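Local coordinates for 450aa long hypothetical fmu protein (Pyrococcus horikoshii, PDB 2YXL) that probably transfers a methyl group from S-adenosyl-L-methionine to carbon 5 of cytosine in RNA, as an archaeal relative of the bacterial rRNA methyltransferase RsmB, at residues K29-A34 against M55-I60; E163-I168 against E174-S179; R178-R183 against E351-L356. All blocks are in the same frame, centred on the assembly; numbering follows the deposited sequence.

Interaction 1: K29-A34 against M55-I60; sequences KPSQYA and MIFYDI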
loop_
_atom_site.group_PDB
_atom_site.type_symbol
_atom_site.label_atom_id
_atom_site.label_comp_id
_atom_site.label_asym_id
_atom_site.label_seq_id
_atom_site.Cartn_x
_atom_site.Cartn_y
_atom_site.Cartn_z
ATOM N N LYS A 29 -9.582 -0.024 2.243
ATOM C CA LYS A 29 -8.138 -0.161 2.085
ATOM C C LYS A 29 -7.807 -0.849 0.760
ATOM O O LYS A 29 -8.492 -1.799 0.375
ATOM C CB LYS A 29 -7.527 -0.943 3.259
ATOM C CG LYS A 29 -7.660 -0.273 4.633
ATOM C CD LYS A 29 -6.944 1.080 4.706
ATOM C CE LYS A 29 -6.968 1.627 6.127
ATOM N NZ LYS A 29 -6.541 3.056 6.208
ATOM N N PRO A 30 -6.765 -0.370 0.047
ATOM C CA PRO A 30 -5.949 0.801 0.383
ATOM C C PRO A 30 -6.729 2.102 0.207
ATOM O O PRO A 30 -7.654 2.162 -0.608
ATOM C CB PRO A 30 -4.791 0.717 -0.611
ATOM C CG PRO A 30 -5.335 -0.041 -1.769
ATOM C CD PRO A 30 -6.311 -1.019 -1.198
ATOM N N SER A 31 -6.349 3.124 0.971
ATOM C CA SER A 31 -7.107 4.378 1.071
ATOM C C SER A 31 -7.256 5.171 -0.240
ATOM O O SER A 31 -8.096 6.068 -0.331
ATOM C CB SER A 31 -6.520 5.270 2.170
ATOM O OG SER A 31 -5.167 5.598 1.894
ATOM N N GLN A 32 -6.441 4.838 -1.238
ATOM C CA GLN A 32 -6.542 5.434 -2.573
ATOM C C GLN A 32 -7.930 5.235 -3.182
ATOM O O GLN A 32 -8.477 6.152 -3.797
ATOM C CB GLN A 32 -5.475 4.854 -3.510
ATOM C CG GLN A 32 -4.073 5.431 -3.322
ATOM C CD GLN A 32 -3.223 4.696 -2.280
ATOM O OE1 GLN A 32 -2.054 5.038 -2.075
ATOM N NE2 GLN A 32 -3.799 3.688 -1.626
ATOM N N TYR A 33 -8.485 4.035 -3.006
ATOM C CA TYR A 33 -9.838 3.706 -3.465
ATOM C C TYR A 33 -10.884 4.606 -2.806
ATOM O O TYR A 33 -11.879 4.979 -3.431
ATOM C CB TYR A 33 -10.169 2.237 -3.173
ATOM C CG TYR A 33 -9.537 1.235 -4.117
ATOM C CD1 TYR A 33 -10.273 0.678 -5.164
ATOM C CD2 TYR A 33 -8.212 0.827 -3.953
ATOM C CE1 TYR A 33 -9.701 -0.251 -6.034
ATOM C CE2 TYR A 33 -7.629 -0.101 -4.816
ATOM C CZ TYR A 33 -8.378 -0.635 -5.854
ATOM O OH TYR A 33 -7.807 -1.553 -6.709
ATOM N N ALA A 34 -10.648 4.946 -1.542
ATOM C CA ALA A 34 -11.529 5.836 -0.793
ATOM C C ALA A 34 -11.432 7.271 -1.305
ATOM O O ALA A 34 -12.449 7.956 -1.446
ATOM C CB ALA A 34 -11.205 5.773 0.690
ATOM N N MET A 55 -2.874 16.230 -1.738
ATOM C CA MET A 55 -1.771 16.609 -0.860
ATOM C C MET A 55 -2.217 16.631 0.610
ATOM O O MET A 55 -1.522 16.100 1.478
ATOM C CB MET A 55 -1.191 17.963 -1.299
ATOM C CG MET A 55 -0.040 18.496 -0.445
ATOM S SD MET A 55 -0.597 19.352 1.050
ATOM C CE MET A 55 -1.248 20.885 0.371
ATOM N N ILE A 56 -3.376 17.233 0.874
ATOM C CA ILE A 56 -3.938 17.288 2.229
ATOM C C ILE A 56 -4.281 15.881 2.738
ATOM O O ILE A 56 -3.981 15.539 3.887
ATOM C CB ILE A 56 -5.172 18.234 2.305
ATOM C CG1 ILE A 56 -4.743 19.689 2.055
ATOM C CG2 ILE A 56 -5.889 18.106 3.659
ATOM C CD1 ILE A 56 -5.894 20.675 1.923
ATOM N N PHE A 57 -4.886 15.076 1.866
ATOM C CA PHE A 57 -5.226 13.686 2.161
ATOM C C PHE A 57 -4.030 12.918 2.723
ATOM O O PHE A 57 -4.114 12.342 3.812
ATOM C CB PHE A 57 -5.777 13.000 0.902
ATOM C CG PHE A 57 -6.167 11.562 1.105
ATOM C CD1 PHE A 57 -5.281 10.535 0.785
ATOM C CD2 PHE A 57 -7.428 11.231 1.600
ATOM C CE1 PHE A 57 -5.638 9.197 0.967
ATOM C CE2 PHE A 57 -7.796 9.898 1.785
ATOM C CZ PHE A 57 -6.897 8.878 1.465
ATOM N N TYR A 58 -2.919 12.926 1.992
ATOM C CA TYR A 58 -1.710 12.224 2.426
ATOM C C TYR A 58 -1.011 12.874 3.617
ATOM O O TYR A 58 -0.338 12.192 4.385
ATOM C CB TYR A 58 -0.728 12.034 1.262
ATOM C CG TYR A 58 -1.179 11.001 0.254
ATOM C CD1 TYR A 58 -1.420 11.356 -1.073
ATOM C CD2 TYR A 58 -1.379 9.668 0.631
ATOM C CE1 TYR A 58 -1.837 10.411 -2.004
ATOM C CE2 TYR A 58 -1.801 8.715 -0.291
ATOM C CZ TYR A 58 -2.026 9.094 -1.606
ATOM O OH TYR A 58 -2.439 8.160 -2.528
ATOM N N ASP A 59 -1.166 14.186 3.768
ATOM C CA ASP A 59 -0.633 14.885 4.931
ATOM C C ASP A 59 -1.342 14.418 6.207
ATOM O O ASP A 59 -0.700 14.227 7.243
ATOM C CB ASP A 59 -0.775 16.400 4.757
ATOM C CG ASP A 59 0.120 17.185 5.697
ATOM O OD1 ASP A 59 1.346 16.960 5.692
ATOM O OD2 ASP A 59 -0.399 18.048 6.430
ATOM N N ILE A 60 -2.660 14.229 6.122
ATOM C CA ILE A 60 -3.451 13.728 7.247
ATOM C C ILE A 60 -3.082 12.270 7.561
ATOM O O ILE A 60 -2.844 11.922 8.722
ATOM C CB ILE A 60 -4.984 13.866 7.000
ATOM C CG1 ILE A 60 -5.386 15.344 6.894
ATOM C CG2 ILE A 60 -5.778 13.177 8.112
ATOM C CD1 ILE A 60 -6.751 15.593 6.281
#
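Phe57 is the first residue of 55-60 to meet 29-34, reaching out from helix 47-75 toward Ser31. With CG anti to the backbone N, chi1 of -180° extends the side chain toward 29-34, and CZ leads. Phe57 CZ lies 3.5 Å from Ser31 O and 3.7 Å from Ser31 CB, and the methylene sits in the ring plane at its edge. The hydroxyl of Ser31 is equally near CZ; the ring meets Ser31 by packing, while OG is hydrogen-bonded to Glu351. Ala21 and Ile22 of helix 12-24 also touch Phe57, and the three helices 12-24, 32-41 and 47-75 thus pack together in the all-helical N-terminal part of the chain.

Tyr58 follows, its ring taking Phe57 CD1 over the centre of one face at 3.9 Å. Its hydroxyl reaches Gln32: Tyr58 OH donates to Gln32 OE1 at 3.2 Å, arriving almost perpendicular to the C=O bond (98°) and tilted from the carbonyl plane. The two side chains lie roughly perpendicular. A bend in the Gln32 chain at chi2 (89°) carries the amide round so that OE1 comes to the Tyr58 hydroxyl. At the other end of the amide, NE2 donates to Asn349 OD1, and the two bonds together fix which way the amide is turned. An alanine in place of Gln32 would probably leave the Tyr58 hydroxyl without this acceptor and Asn349 without its amide donor, and let the phenol end move more freely.

Interaction 2: E163-I168 against E174-S179; sequences ERVKGI and EDFFRS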
loop_
_atom_site.group_PDB
_atom_site.type_symbol
_atom_site.label_atom_id
_atom_site.label_comp_id
_atom_site.label_asym_id
_atom_site.label_seq_id
_atom_site.Cartn_x
_atom_site.Cartn_y
_atom_site.Cartn_z
ATOM N N GLU A 163 12.110 3.358 16.979
ATOM C CA GLU A 163 13.041 2.496 17.694
ATOM C C GLU A 163 13.315 1.213 16.908
ATOM O O GLU A 163 14.469 0.816 16.732
ATOM C CB GLU A 163 12.490 2.170 19.088
ATOM C CG GLU A 163 13.559 1.864 20.139
ATOM C CD GLU A 163 14.430 3.073 20.473
ATOM O OE1 GLU A 163 15.662 2.897 20.602
ATOM O OE2 GLU A 163 13.887 4.194 20.600
ATOM N N ARG A 164 12.245 0.587 16.421
ATOM C CA ARG A 164 12.332 -0.664 15.668
ATOM C C ARG A 164 13.090 -0.504 14.345
ATOM O O ARG A 164 13.836 -1.399 13.950
ATOM C CB ARG A 164 10.929 -1.235 15.427
ATOM C CG ARG A 164 10.877 -2.716 15.067
ATOM C CD ARG A 164 11.207 -3.611 16.254
ATOM N NE ARG A 164 10.933 -5.017 15.961
ATOM C CZ ARG A 164 9.828 -5.663 16.328
ATOM N NH1 ARG A 164 8.877 -5.040 17.018
ATOM N NH2 ARG A 164 9.676 -6.941 16.010
ATOM N N VAL A 165 12.902 0.631 13.671
ATOM C CA VAL A 165 13.645 0.944 12.445
ATOM C C VAL A 165 15.132 1.172 12.752
ATOM O O VAL A 165 16.000 0.684 12.022
ATOM C CB VAL A 165 13.035 2.154 11.675
ATOM C CG1 VAL A 165 13.914 2.562 10.497
ATOM C CG2 VAL A 165 11.630 1.826 11.180
ATOM N N LYS A 166 15.419 1.889 13.841
ATOM C CA LYS A 166 16.803 2.109 14.291
ATOM C C LYS A 166 17.573 0.809 14.519
ATOM O O LYS A 166 18.764 0.733 14.218
ATOM C CB LYS A 166 16.852 2.980 15.552
ATOM C CG LYS A 166 17.084 4.458 15.279
ATOM C CD LYS A 166 17.053 5.277 16.563
ATOM C CE LYS A 166 17.116 6.773 16.266
ATOM N NZ LYS A 166 16.986 7.610 17.493
ATOM N N GLY A 167 16.886 -0.206 15.040
ATOM C CA GLY A 167 17.479 -1.530 15.243
ATOM C C GLY A 167 17.786 -2.271 13.950
ATOM O O GLY A 167 18.523 -3.259 13.955
ATOM N N ILE A 168 17.220 -1.789 12.844
ATOM C CA ILE A 168 17.398 -2.413 11.532
ATOM C C ILE A 168 18.347 -1.609 10.636
ATOM O O ILE A 168 19.201 -2.185 9.965
ATOM C CB ILE A 168 16.031 -2.635 10.816
ATOM C CG1 ILE A 168 15.107 -3.500 11.680
ATOM C CG2 ILE A 168 16.229 -3.273 9.437
ATOM C CD1 ILE A 168 13.662 -3.533 11.225
ATOM N N GLU A 174 17.133 8.057 9.559
ATOM C CA GLU A 174 16.663 9.385 9.160
ATOM C C GLU A 174 16.314 9.444 7.669
ATOM O O GLU A 174 15.270 9.976 7.295
ATOM C CB GLU A 174 17.695 10.461 9.524
ATOM C CG GLU A 174 17.199 11.895 9.344
ATOM C CD GLU A 174 18.152 12.945 9.901
ATOM O OE1 GLU A 174 17.660 13.991 10.373
ATOM O OE2 GLU A 174 19.384 12.736 9.871
ATOM N N ASP A 175 17.186 8.883 6.833
ATOM C CA ASP A 175 16.968 8.842 5.385
ATOM C C ASP A 175 15.739 8.017 5.002
ATOM O O ASP A 175 14.997 8.392 4.085
ATOM C CB ASP A 175 18.211 8.316 4.660
ATOM C CG ASP A 175 19.333 9.338 4.605
ATOM O OD1 ASP A 175 19.044 10.546 4.460
ATOM O OD2 ASP A 175 20.511 8.929 4.694
ATOM N N PHE A 176 15.531 6.906 5.711
ATOM C CA PHE A 176 14.356 6.058 5.510
ATOM C C PHE A 176 13.070 6.843 5.717
ATOM O O PHE A 176 12.176 6.817 4.867
ATOM C CB PHE A 176 14.385 4.845 6.446
ATOM C CG PHE A 176 13.101 4.055 6.457
ATOM C CD1 PHE A 176 12.148 4.263 7.451
ATOM C CD2 PHE A 176 12.840 3.110 5.467
ATOM C CE1 PHE A 176 10.957 3.540 7.462
ATOM C CE2 PHE A 176 11.651 2.382 5.469
ATOM C CZ PHE A 176 10.708 2.598 6.471
ATOM N N PHE A 177 12.980 7.538 6.849
ATOM C CA PHE A 177 11.789 8.322 7.154
ATOM C C PHE A 177 11.629 9.521 6.227
ATOM O O PHE A 177 10.510 9.886 5.887
ATOM C CB PHE A 177 11.728 8.713 8.635
ATOM C CG PHE A 177 11.316 7.582 9.534
ATOM C CD1 PHE A 177 12.245 6.956 10.359
ATOM C CD2 PHE A 177 10.003 7.119 9.534
ATOM C CE1 PHE A 177 11.869 5.898 11.184
ATOM C CE2 PHE A 177 9.622 6.058 10.349
ATOM C CZ PHE A 177 10.557 5.449 11.180
ATOM N N ARG A 178 12.743 10.108 5.797
ATOM C CA ARG A 178 12.706 11.138 4.760
ATOM C C ARG A 178 12.066 10.623 3.469
ATOM O O ARG A 178 11.163 11.263 2.930
ATOM C CB ARG A 178 14.099 11.718 4.493
ATOM C CG ARG A 178 14.434 12.910 5.380
ATOM C CD ARG A 178 15.567 13.742 4.802
ATOM N NE ARG A 178 16.875 13.137 5.052
ATOM C CZ ARG A 178 17.713 13.520 6.015
ATOM N NH1 ARG A 178 17.391 14.518 6.833
ATOM N NH2 ARG A 178 18.882 12.903 6.160
ATOM N N SER A 179 12.513 9.459 2.999
ATOM C CA SER A 179 11.970 8.859 1.777
ATOM C C SER A 179 10.491 8.454 1.862
ATOM O O SER A 179 9.787 8.501 0.856
ATOM C CB SER A 179 12.813 7.671 1.323
ATOM O OG SER A 179 12.719 6.593 2.238
#
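Val165 carries the apolar contact between the two helices, fitting its branched side chain against two consecutive phenylalanines. Both methyls lie near both rings, Val165 CG1 closest to Phe176 CD1 at 3.9 Å and Val165 CG2 closest to Phe177 CZ at 3.8 Å. Val165 and Phe177 extend toward each other from opposite directions, whereas Phe176 lies roughly perpendicular to the valine. The rings also pack on one another: Phe176 CD1 stands over the centre of a Phe177 face, 3.8 Å above its plane. Phe176 has CG anti to its own backbone N (chi1 170°), Phe177 has CG beside its own (chi1 -76°), and these torsions help turn the two rings to Val165.

Polar interactions run within 174-179, away from the valine. Ser179 OG donates to Phe176 O at 2.7 Å, one helical turn back. Arg178 NH2 forms a salt bridge with Asp175 OD1 at 2.9 Å, with the carboxylate oxygen in the guanidinium plane and a nearly straight bond (162°). A long, weak ion pair from Arg178 NH1 to Glu174 OE1 completes a network of three charged side chains.

Further packing comes from Ile392 against Val165, His434 against Phe176 and Tyr155 against the Phe177 ring. Helices 159-169 and 173-181, joined by a short turn and packed across each other, belong to the ferredoxin-like family region and lead into strand 186-191 of its antiparallel sheet.

Interaction 3: R178-R183 against E351-L356; sequences RSVNKR and ELRWRL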
loop_
_atom_site.group_PDB
_atom_site.type_symbol
_atom_site.label_atom_id
_atom_site.label_comp_id
_atom_site.label_asym_id
_atom_site.label_seq_id
_atom_site.Cartn_x
_atom_site.Cartn_y
_atom_site.Cartn_z
ATOM N N ARG A 178 12.743 10.108 5.797
ATOM C CA ARG A 178 12.706 11.138 4.760
ATOM C C ARG A 178 12.066 10.623 3.469
ATOM O O ARG A 178 11.163 11.263 2.930
ATOM C CB ARG A 178 14.099 11.718 4.493
ATOM C CG ARG A 178 14.434 12.910 5.380
ATOM C CD ARG A 178 15.567 13.742 4.802
ATOM N NE ARG A 178 16.875 13.137 5.052
ATOM C CZ ARG A 178 17.713 13.520 6.015
ATOM N NH1 ARG A 178 17.391 14.518 6.833
ATOM N NH2 ARG A 178 18.882 12.903 6.160
ATOM N N SER A 179 12.513 9.459 2.999
ATOM C CA SER A 179 11.970 8.859 1.777
ATOM C C SER A 179 10.491 8.454 1.862
ATOM O O SER A 179 9.787 8.501 0.856
ATOM C CB SER A 179 12.813 7.671 1.323
ATOM O OG SER A 179 12.719 6.593 2.238
ATOM N N VAL A 180 10.024 8.056 3.046
ATOM C CA VAL A 180 8.600 7.732 3.225
ATOM C C VAL A 180 7.759 8.958 3.609
ATOM O O VAL A 180 6.536 8.868 3.727
ATOM C CB VAL A 180 8.348 6.536 4.208
ATOM C CG1 VAL A 180 9.004 5.258 3.695
ATOM C CG2 VAL A 180 8.806 6.862 5.628
ATOM N N ASN A 181 8.424 10.101 3.780
ATOM C CA ASN A 181 7.742 11.363 4.081
ATOM C C ASN A 181 7.615 12.333 2.907
ATOM O O ASN A 181 6.878 13.315 3.004
ATOM C CB ASN A 181 8.398 12.070 5.274
ATOM C CG ASN A 181 8.106 11.382 6.597
ATOM O OD1 ASN A 181 7.206 10.547 6.697
ATOM N ND2 ASN A 181 8.876 11.726 7.622
ATOM N N LYS A 182 8.318 12.059 1.807
ATOM C CA LYS A 182 8.356 12.986 0.667
ATOM C C LYS A 182 7.087 12.976 -0.194
ATOM O O LYS A 182 6.459 11.934 -0.395
ATOM C CB LYS A 182 9.623 12.802 -0.199
ATOM C CG LYS A 182 9.898 11.382 -0.703
ATOM C CD LYS A 182 11.120 11.340 -1.636
ATOM C CE LYS A 182 11.727 9.933 -1.762
ATOM N NZ LYS A 182 10.804 8.912 -2.348
ATOM N N ARG A 183 6.742 14.163 -0.695
ATOM C CA ARG A 183 5.563 14.400 -1.533
ATOM C C ARG A 183 5.918 15.386 -2.667
ATOM O O ARG A 183 6.168 16.561 -2.380
ATOM C CB ARG A 183 4.418 14.969 -0.674
ATOM C CG ARG A 183 4.841 16.088 0.298
ATOM C CD ARG A 183 3.667 16.951 0.748
ATOM N NE ARG A 183 4.087 18.078 1.585
ATOM C CZ ARG A 183 3.272 18.800 2.356
ATOM N NH1 ARG A 183 3.753 19.806 3.077
ATOM N NH2 ARG A 183 1.977 18.519 2.416
ATOM N N GLU A 351 -0.713 6.180 6.473
ATOM C CA GLU A 351 -1.456 5.955 7.720
ATOM C C GLU A 351 -1.136 4.626 8.414
ATOM O O GLU A 351 -1.364 4.488 9.618
ATOM C CB GLU A 351 -2.970 6.112 7.508
ATOM C CG GLU A 351 -3.660 4.965 6.773
ATOM C CD GLU A 351 -3.638 5.100 5.259
ATOM O OE1 GLU A 351 -2.710 5.731 4.704
ATOM O OE2 GLU A 351 -4.563 4.560 4.617
ATOM N N LEU A 352 -0.589 3.671 7.660
ATOM C CA LEU A 352 -0.236 2.356 8.199
ATOM C C LEU A 352 0.755 2.420 9.358
ATOM O O LEU A 352 0.691 1.595 10.277
ATOM C CB LEU A 352 0.280 1.418 7.100
ATOM C CG LEU A 352 -0.760 0.865 6.116
ATOM C CD1 LEU A 352 -0.119 -0.118 5.154
ATOM C CD2 LEU A 352 -1.935 0.207 6.835
ATOM N N ARG A 353 1.648 3.408 9.322
ATOM C CA ARG A 353 2.622 3.607 10.394
ATOM C C ARG A 353 1.950 3.814 11.756
ATOM O O ARG A 353 2.540 3.518 12.793
ATOM C CB ARG A 353 3.565 4.773 10.069
ATOM C CG ARG A 353 2.935 6.160 10.199
ATOM C CD ARG A 353 3.832 7.259 9.670
ATOM N NE ARG A 353 4.004 7.193 8.221
ATOM C CZ ARG A 353 4.854 7.949 7.528
ATOM N NH1 ARG A 353 4.939 7.810 6.210
ATOM N NH2 ARG A 353 5.622 8.842 8.145
ATOM N N TRP A 354 0.714 4.309 11.742
ATOM C CA TRP A 354 -0.033 4.569 12.971
ATOM C C TRP A 354 -0.962 3.417 13.369
ATOM O O TRP A 354 -1.272 3.247 14.547
ATOM C CB TRP A 354 -0.816 5.882 12.853
ATOM C CG TRP A 354 0.072 7.055 12.589
ATOM C CD1 TRP A 354 0.208 7.733 11.410
ATOM C CD2 TRP A 354 0.980 7.669 13.511
ATOM N NE1 TRP A 354 1.131 8.738 11.545
ATOM C CE2 TRP A 354 1.623 8.723 12.823
ATOM C CE3 TRP A 354 1.308 7.438 14.854
ATOM C CZ2 TRP A 354 2.573 9.546 13.432
ATOM C CZ3 TRP A 354 2.254 8.256 15.459
ATOM C CH2 TRP A 354 2.876 9.298 14.745
ATOM N N ARG A 355 -1.392 2.630 12.386
ATOM C CA ARG A 355 -2.322 1.524 12.629
ATOM C C ARG A 355 -1.610 0.221 12.993
ATOM O O ARG A 355 -2.225 -0.692 13.544
ATOM C CB ARG A 355 -3.253 1.304 11.425
ATOM C CG ARG A 355 -3.879 2.587 10.859
ATOM C CD ARG A 355 -5.409 2.538 10.864
ATOM N NE ARG A 355 -5.957 1.358 10.189
ATOM C CZ ARG A 355 -7.249 1.027 10.177
ATOM N NH1 ARG A 355 -7.642 -0.066 9.537
ATOM N NH2 ARG A 355 -8.152 1.780 10.799
ATOM N N LEU A 356 -0.314 0.146 12.692
ATOM C CA LEU A 356 0.496 -1.040 12.977
ATOM C C LEU A 356 0.764 -1.271 14.459
ATOM O O LEU A 356 1.013 -0.329 15.213
ATOM C CB LEU A 356 1.828 -0.991 12.227
ATOM C CG LEU A 356 1.900 -1.757 10.908
ATOM C CD1 LEU A 356 3.284 -1.610 10.294
ATOM C CD2 LEU A 356 1.551 -3.231 11.119
#
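Arg353 reaches across from helix 352-355 to meet Val180 and Asn181 of helix 173-181 with the edge of its guanidinium group. The contact joins the ferredoxin-like region to the class I, Rossmann-like methyltransferase region, and the two segments lie more than 160 residues apart in sequence.

The guanidinium lies almost flat with the amide of Asn181, their planes being 21° apart. Arg353 NH2 points straight at Asn181 OD1: the bond is 2.7 Å long, the angle at the hydrogen is 173°, and the donor lies in the carbonyl plane of the amide. Beside it, Arg353 NH1 donates to Val180 O at 3.1 Å. This second oxygen also lies in the guanidinium plane, but the donor stands well above the plane of the Val180 carbonyl, and the bond is more bent. One flat donor edge therefore serves two acceptors that face it in different ways. The side chains of Val180 and Arg353 run antiparallel alongside one another, with Val180 CG2 4.0 Å from Arg353 NH1.

Other carbonyl oxygens share the rest of the guanidinium: Ile346 accepts from NH1, Leu156 from NH2, and Pro350 from NE. This buried group is thus gripped by five hydrogen bonds, four of them to backbone oxygens, whose partial negative charge probably helps to offset the arginine's positive charge. The amide of Asn181 is held from both ends, since ND2 donates to Tyr155 O while OD1 receives Arg353.

The arginine chain turns at chi3 (68°), which directs its planar end toward helix 173-181. Nearer its root, the CG methylene of Arg353 lies over one face of the neighbouring Trp354 indole, offset toward the ring's rim.

Interaction 1 comes first along the chain, in the N-terminal helices, and closes before 163-168 opens interaction 2. Interactions 2 and 3 share Arg178 and Ser179 on helix 173-181, and their centres are about 11 Å apart. Interaction 3 is also about 11 Å from interaction 1, centre to centre, whereas the centres of interactions 1 and 2 lie about 22 Å apart and the two do not touch. Glu351, beside helix 352-355, connects interactions 1 and 3: its OE2 forms a salt bridge with Lys29 NZ. Interaction 3 therefore sits where the N-terminal helices, the ferredoxin-like region and the methyltransferase region converge, while interaction 2 packs helix 159-169 on helix 173-181, the helix interaction 3 also uses.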